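Local coordinates for putative ubiquinone biosynthesis protein (Nostoc punctiforme, PDB 3MSQ) that belongs to the Coq4 family and probably takes part in the biosynthesis of ubiquinone or a related quinone, at residues A[62-73]-A[198-206]. Residues are numbered along the deposited sequence; the frame is centred on the assembly and turned at random.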
# COMPACT_ATOMS: atom_id res chain seq x y z
N VAL A 62 3.31 34.14 14.77
CA VAL A 62 3.81 32.77 14.65
C VAL A 62 5.34 32.85 14.56
O VAL A 62 6.03 32.25 15.39
CB VAL A 62 3.17 32.06 13.41
CG1 VAL A 62 3.90 30.78 13.07
CG2 VAL A 62 1.68 31.78 13.61
N ASN A 63 5.85 33.65 13.61
CA ASN A 63 7.28 33.90 13.43
C ASN A 63 7.98 34.33 14.75
O ASN A 63 9.17 34.06 14.92
CB ASN A 63 7.51 34.93 12.34
CG ASN A 63 8.95 35.07 11.95
OD1 ASN A 63 9.72 35.78 12.58
ND2 ASN A 63 9.33 34.39 10.90
N ALA A 64 7.24 34.95 15.68
CA ALA A 64 7.71 35.34 17.01
C ALA A 64 8.02 34.07 17.82
O ALA A 64 9.11 33.98 18.38
CB ALA A 64 6.67 36.20 17.73
N LEU A 65 7.08 33.07 17.83
CA LEU A 65 7.29 31.81 18.54
C LEU A 65 8.43 31.02 17.91
O LEU A 65 9.18 30.38 18.62
CB LEU A 65 6.03 30.94 18.58
CG LEU A 65 4.73 31.50 19.19
CD1 LEU A 65 3.73 30.39 19.37
CD2 LEU A 65 4.97 32.16 20.52
N PHE A 66 8.58 31.10 16.58
CA PHE A 66 9.68 30.40 15.91
C PHE A 66 11.04 30.97 16.36
O PHE A 66 11.99 30.21 16.56
CB PHE A 66 9.48 30.41 14.37
CG PHE A 66 8.65 29.27 13.82
CD1 PHE A 66 7.27 29.38 13.70
CD2 PHE A 66 9.24 28.08 13.42
CE1 PHE A 66 6.50 28.33 13.17
CE2 PHE A 66 8.47 27.01 12.91
CZ PHE A 66 7.11 27.15 12.78
N SER A 67 11.09 32.30 16.60
CA SER A 67 12.28 33.05 17.06
C SER A 67 12.67 32.67 18.48
O SER A 67 13.86 32.49 18.73
CB SER A 67 12.03 34.56 17.01
OG SER A 67 11.60 34.94 15.72
N GLU A 68 11.67 32.54 19.39
CA GLU A 68 11.88 32.18 20.79
C GLU A 68 11.99 30.65 21.00
O GLU A 68 12.49 30.23 22.05
CB GLU A 68 10.69 32.64 21.64
CG GLU A 68 10.36 34.12 21.63
CD GLU A 68 9.12 34.39 22.47
OE1 GLU A 68 8.89 33.66 23.47
OE2 GLU A 68 8.36 35.32 22.11
N ARG A 69 11.48 29.84 20.04
CA ARG A 69 11.35 28.38 20.12
C ARG A 69 10.56 28.08 21.38
O ARG A 69 10.94 27.26 22.22
CB ARG A 69 12.69 27.64 20.06
CG ARG A 69 13.43 27.84 18.75
CD ARG A 69 12.97 26.86 17.70
NE ARG A 69 13.81 26.83 16.50
CZ ARG A 69 14.90 26.08 16.36
NH1 ARG A 69 15.33 25.34 17.37
NH2 ARG A 69 15.58 26.09 15.22
N TRP A 70 9.46 28.86 21.53
CA TRP A 70 8.53 28.86 22.64
C TRP A 70 7.84 27.53 22.79
O TRP A 70 7.28 27.01 21.81
CB TRP A 70 7.47 29.98 22.46
CG TRP A 70 6.50 30.07 23.60
CD1 TRP A 70 6.64 30.80 24.74
CD2 TRP A 70 5.29 29.31 23.76
NE1 TRP A 70 5.59 30.56 25.60
CE2 TRP A 70 4.75 29.64 25.03
CE3 TRP A 70 4.60 28.37 22.96
CZ2 TRP A 70 3.57 29.08 25.50
CZ3 TRP A 70 3.43 27.81 23.44
CH2 TRP A 70 2.93 28.17 24.70
N LEU A 71 7.79 27.02 24.02
CA LEU A 71 7.07 25.79 24.36
C LEU A 71 6.39 26.05 25.70
O LEU A 71 6.92 26.82 26.48
CB LEU A 71 7.99 24.57 24.40
CG LEU A 71 8.51 24.06 23.05
CD1 LEU A 71 9.61 23.07 23.24
CD2 LEU A 71 7.38 23.49 22.19
N PRO A 72 5.19 25.49 25.97
CA PRO A 72 4.50 25.82 27.22
C PRO A 72 5.18 25.32 28.49
O PRO A 72 5.78 24.24 28.51
CB PRO A 72 3.11 25.22 27.02
CG PRO A 72 3.31 24.13 26.07
CD PRO A 72 4.39 24.57 25.14
N ALA A 73 5.11 26.14 29.56
CA ALA A 73 5.67 25.86 30.88
C ALA A 73 4.99 24.64 31.49
O ALA A 73 3.85 24.34 31.14
CB ALA A 73 5.50 27.07 31.78
N LEU A 198 -4.63 29.73 16.21
CA LEU A 198 -4.44 28.87 17.38
C LEU A 198 -2.95 28.72 17.68
O LEU A 198 -2.52 29.00 18.79
CB LEU A 198 -5.02 27.45 17.13
CG LEU A 198 -6.54 27.29 17.07
CD1 LEU A 198 -6.88 25.85 16.67
CD2 LEU A 198 -7.22 27.69 18.39
N ILE A 199 -2.17 28.31 16.65
CA ILE A 199 -0.72 28.07 16.67
C ILE A 199 0.11 29.27 17.19
O ILE A 199 1.17 29.04 17.78
CB ILE A 199 -0.23 27.50 15.30
CG1 ILE A 199 1.12 26.77 15.39
CG2 ILE A 199 -0.23 28.52 14.16
CD1 ILE A 199 1.03 25.30 15.79
N ALA A 200 -0.40 30.53 17.01
CA ALA A 200 0.26 31.79 17.43
C ALA A 200 0.15 32.13 18.92
O ALA A 200 0.86 33.03 19.37
CB ALA A 200 -0.27 32.95 16.59
N GLN A 201 -0.71 31.42 19.67
CA GLN A 201 -0.99 31.66 21.09
C GLN A 201 -0.01 31.04 22.07
O GLN A 201 0.34 29.86 21.93
CB GLN A 201 -2.42 31.25 21.49
CG GLN A 201 -3.54 31.79 20.60
CD GLN A 201 -3.40 33.26 20.32
OE1 GLN A 201 -3.41 34.10 21.21
NE2 GLN A 201 -3.31 33.60 19.04
N LYS A 202 0.40 31.85 23.08
CA LYS A 202 1.25 31.42 24.19
C LYS A 202 0.32 30.89 25.29
O LYS A 202 0.11 31.54 26.31
CB LYS A 202 2.14 32.56 24.69
CG LYS A 202 3.37 32.79 23.85
CD LYS A 202 4.27 33.86 24.43
CE LYS A 202 5.52 34.08 23.62
NZ LYS A 202 6.10 35.43 23.83
N TRP A 203 -0.28 29.71 25.04
CA TRP A 203 -1.27 29.03 25.89
C TRP A 203 -1.04 29.03 27.40
O TRP A 203 -2.00 29.20 28.14
CB TRP A 203 -1.56 27.60 25.37
CG TRP A 203 -2.06 27.56 23.95
CD1 TRP A 203 -1.37 27.15 22.85
CD2 TRP A 203 -3.34 27.99 23.49
NE1 TRP A 203 -2.15 27.29 21.72
CE2 TRP A 203 -3.37 27.80 22.09
CE3 TRP A 203 -4.46 28.55 24.12
CZ2 TRP A 203 -4.49 28.13 21.31
CZ3 TRP A 203 -5.57 28.87 23.35
CH2 TRP A 203 -5.58 28.65 21.97
N ASP A 204 0.23 28.86 27.85
CA ASP A 204 0.58 28.84 29.27
C ASP A 204 0.23 30.13 30.03
O ASP A 204 0.10 30.11 31.25
CB ASP A 204 2.02 28.35 29.51
CG ASP A 204 3.15 29.20 28.97
OD1 ASP A 204 2.89 30.34 28.51
OD2 ASP A 204 4.31 28.75 29.04
N GLN A 205 0.01 31.24 29.28
CA GLN A 205 -0.38 32.57 29.80
C GLN A 205 -1.91 32.77 29.81
O GLN A 205 -2.40 33.80 30.29
CB GLN A 205 0.30 33.66 28.96
CG GLN A 205 1.75 33.92 29.34
CD GLN A 205 2.57 34.41 28.17
OE1 GLN A 205 3.58 33.78 27.81
NE2 GLN A 205 2.14 35.52 27.55
N LEU A 206 -2.66 31.79 29.27
CA LEU A 206 -4.12 31.86 29.16
C LEU A 206 -4.90 30.91 30.09
O LEU A 206 -6.13 30.92 30.04
CB LEU A 206 -4.56 31.65 27.69
CG LEU A 206 -4.05 32.63 26.62
CD1 LEU A 206 -4.44 32.14 25.23
CD2 LEU A 206 -4.58 34.02 26.84
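I199 and A200 meet V62 where, in this all-helical Coq4-family fold, the type I beta turn 198-201 lies against helix 60-68. V62 CG2 touches the I199 methyl CG2 and lies 3.7 Å from A200 CB; the I199 side chain also reaches Y129 on helix 114-133 and F149 on helix 139-152. Next comes K202, at the centre of an inverse gamma turn, whose extended chain lies over one face of the W70 indole, with L65 against another side of it. K202 CG sits over the five-membered ring of W70 in a CH-pi contact, 3.7 Å from the centroid and 15° off the normal, while L65 CD2 packs on the same aliphatic chain. With CG anti to its carbonyl carbon (chi1 -80°) and the chain straight beyond, K202 carries NZ past the indole to E68, where it forms a salt bridge with OE2 at 2.8 Å through the syn lone pair; the bond to OE1 is weak. The opposite face of the indole is met by P72 N, and W70 O is hydrogen-bonded to Y117 OH. Replacing W70 by an alanine takes away the indole between K202 and P72, which is likely to open a gap there and leave the lysine chain freer to swing. D204 closes the contact: its carboxylate, 82° from the indole plane, brings D204 OD1 to the edge of the W70 ring at CZ2 (3.3 Å), and D204 OD2 accepts a hydrogen bond from A73 N at 2.8 Å through its anti lone pair.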